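Local coordinates for DNA polymerase (Pyrobaculum calidifontis, PDB 5MDN), which probably catalyses template-directed DNA synthesis, adding deoxyribonucleotides from their triphosphates to a growing DNA strand with release of diphosphate, at residues R210-F215 / L247-R252. Numbering follows the deposited sequence.
Sequences RVIRGF and LGVPLR
In the RNase H-like exonuclease domain of this family B polymerase, Ile212 and Arg213 of helix 209-222 meet Leu247, Val249 and Leu251, where the chain leaves helix 232-247 through a Schellman motif with Gly248 at positive phi (66°). Residues 248-252 then run past the side of helix 209-222, and the contact is mainly apolar. Ile212 meets three of the loop-side residues, using different branches for different partners. Its CG2, anti to the backbone N, lies 3.7 Å from Val249 CG1 and 4.3 Å from Leu251 CD1. The other branch, extended through chi2 (176°), carries Ile212 CD1 to within 3.9 Å of Leu247 CD1, so one isoleucine reaches both Leu247 and the residues beyond Gly248. Leu251, at the centre of an inverse gamma turn, brings the same CD1 to the edge of the Phe215 ring, near its plane, with CD2 of Phe215 4.4 Å away. Deeper in, Phe215 meets the ring of Phe168 and packs on Leu189 and Val191 of strand 186-193, its side chain about 8 Å from that of Asp236, a residue of a magnesium-binding site whose ion is not bound to this chain in the model; Leu251 itself rests on Leu240 and Ala244 of helix 232-247. Arg213, bent at chi2 and chi3, sends its guanidinium across Val249, NH1 approaching Val249 CG2 to 3.6 Å, while its NE belongs to a salt bridge with Asp217 one helical turn on. This carboxylate probably offsets some of the positive charge gathered with Lys220 and Arg252. The guanidinium planes of Arg213 and Arg252 are 24° apart, the groups meeting obliquely, with Arg213 NH2 4.1 Å from Arg252 NH2.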
loop_
_atom_site.group_PDB
_atom_site.type_symbol
_atom_site.label_atom_id
_atom_site.label_comp_id
_atom_site.label_asym_id
_atom_site.label_seq_id
_atom_site.Cartn_x
_atom_site.Cartn_y
_atom_site.Cartn_z
ATOM N N ARG A 210 18.495 10.777 -26.305
ATOM C CA ARG A 210 18.308 12.148 -25.838
ATOM C C ARG A 210 17.423 12.232 -24.599
ATOM O O ARG A 210 17.615 13.124 -23.765
ATOM C CB ARG A 210 17.711 13.008 -26.955
ATOM C CG ARG A 210 16.431 12.448 -27.569
ATOM C CD ARG A 210 16.022 13.215 -28.827
ATOM N NE ARG A 210 15.559 14.568 -28.508
ATOM C CZ ARG A 210 15.243 15.491 -29.412
ATOM N NH1 ARG A 210 15.339 15.219 -30.706
ATOM N NH2 ARG A 210 14.835 16.691 -29.015
ATOM N N VAL A 211 16.449 11.327 -24.459
ATOM C CA VAL A 211 15.474 11.444 -23.378
ATOM C C VAL A 211 16.036 10.896 -22.069
ATOM O O VAL A 211 15.893 11.521 -21.011
ATOM C CB VAL A 211 14.154 10.754 -23.770
ATOM C CG1 VAL A 211 14.408 9.355 -24.301
ATOM C CG2 VAL A 211 13.211 10.699 -22.580
ATOM N N ILE A 212 16.684 9.728 -22.110
ATOM C CA ILE A 212 17.299 9.193 -20.897
ATOM C C ILE A 212 18.409 10.119 -20.419
ATOM O O ILE A 212 18.559 10.366 -19.216
ATOM C CB ILE A 212 17.814 7.760 -21.136
ATOM C CG1 ILE A 212 16.649 6.812 -21.421
ATOM C CG2 ILE A 212 18.608 7.266 -19.931
ATOM C CD1 ILE A 212 17.081 5.398 -21.762
ATOM N N ARG A 213 19.200 10.647 -21.354
ATOM C CA ARG A 213 20.206 11.642 -21.001
ATOM C C ARG A 213 19.559 12.883 -20.394
ATOM O O ARG A 213 20.061 13.438 -19.410
ATOM C CB ARG A 213 21.019 12.016 -22.239
ATOM C CG ARG A 213 22.254 12.843 -21.946
ATOM C CD ARG A 213 23.268 12.030 -21.156
ATOM N NE ARG A 213 23.329 12.410 -19.750
ATOM C CZ ARG A 213 23.720 11.595 -18.777
ATOM N NH1 ARG A 213 24.086 10.352 -19.057
ATOM N NH2 ARG A 213 23.750 12.023 -17.523
ATOM N N GLY A 214 18.442 13.332 -20.974
ATOM C CA GLY A 214 17.767 14.509 -20.450
ATOM C C GLY A 214 17.162 14.284 -19.077
ATOM O O GLY A 214 17.209 15.169 -18.217
ATOM N N PHE A 215 16.570 13.108 -18.857
ATOM C CA PHE A 215 16.018 12.785 -17.544
ATOM C C PHE A 215 17.108 12.782 -16.476
ATOM O O PHE A 215 16.956 13.398 -15.415
ATOM C CB PHE A 215 15.303 11.435 -17.591
ATOM C CG PHE A 215 14.703 11.018 -16.277
ATOM C CD1 PHE A 215 13.904 11.891 -15.555
ATOM C CD2 PHE A 215 14.930 9.750 -15.770
ATOM C CE1 PHE A 215 13.349 11.506 -14.345
ATOM C CE2 PHE A 215 14.379 9.360 -14.563
ATOM C CZ PHE A 215 13.588 10.238 -13.850
ATOM N N LEU A 247 20.920 0.687 -24.183
ATOM C CA LEU A 247 21.442 1.829 -24.924
ATOM C C LEU A 247 22.833 2.251 -24.475
ATOM O O LEU A 247 23.459 3.077 -25.149
ATOM C CB LEU A 247 20.488 3.022 -24.806
ATOM C CG LEU A 247 19.030 2.790 -25.209
ATOM C CD1 LEU A 247 18.295 4.115 -25.294
ATOM C CD2 LEU A 247 18.942 2.036 -26.531
ATOM N N GLY A 248 23.335 1.707 -23.371
ATOM C CA GLY A 248 24.648 2.073 -22.875
ATOM C C GLY A 248 24.769 3.504 -22.405
ATOM O O GLY A 248 25.856 4.088 -22.487
ATOM N N VAL A 249 23.686 4.087 -21.910
ATOM C CA VAL A 249 23.713 5.368 -21.214
ATOM C C VAL A 249 23.353 5.111 -19.753
ATOM O O VAL A 249 22.278 4.564 -19.472
ATOM C CB VAL A 249 22.771 6.398 -21.864
ATOM C CG1 VAL A 249 21.362 5.843 -22.040
ATOM C CG2 VAL A 249 22.750 7.687 -21.045
ATOM N N PRO A 250 24.220 5.448 -18.801
ATOM C CA PRO A 250 23.968 5.054 -17.409
ATOM C C PRO A 250 22.864 5.885 -16.771
ATOM O O PRO A 250 22.736 7.086 -17.021
ATOM C CB PRO A 250 25.318 5.295 -16.725
ATOM C CG PRO A 250 25.949 6.383 -17.527
ATOM C CD PRO A 250 25.499 6.168 -18.952
ATOM N N LEU A 251 22.060 5.223 -15.941
ATOM C CA LEU A 251 20.909 5.853 -15.292
ATOM C C LEU A 251 21.299 6.348 -13.897
ATOM O O LEU A 251 20.758 5.928 -12.876
ATOM C CB LEU A 251 19.741 4.873 -15.231
ATOM C CG LEU A 251 18.354 5.384 -14.833
ATOM C CD1 LEU A 251 17.923 6.553 -15.710
ATOM C CD2 LEU A 251 17.331 4.259 -14.890
ATOM N N ARG A 252 22.270 7.258 -13.875
ATOM C CA ARG A 252 22.885 7.725 -12.631
ATOM C C ARG A 252 22.057 8.880 -12.083
ATOM O O ARG A 252 22.306 10.046 -12.385
ATOM C CB ARG A 252 24.329 8.143 -12.869
ATOM C CG ARG A 252 25.235 7.023 -13.341
ATOM C CD ARG A 252 26.647 7.540 -13.546
ATOM N NE ARG A 252 26.682 8.650 -14.496
ATOM C CZ ARG A 252 26.835 9.923 -14.147
ATOM N NH1 ARG A 252 26.973 10.248 -12.869
ATOM N NH2 ARG A 252 26.853 10.873 -15.073
#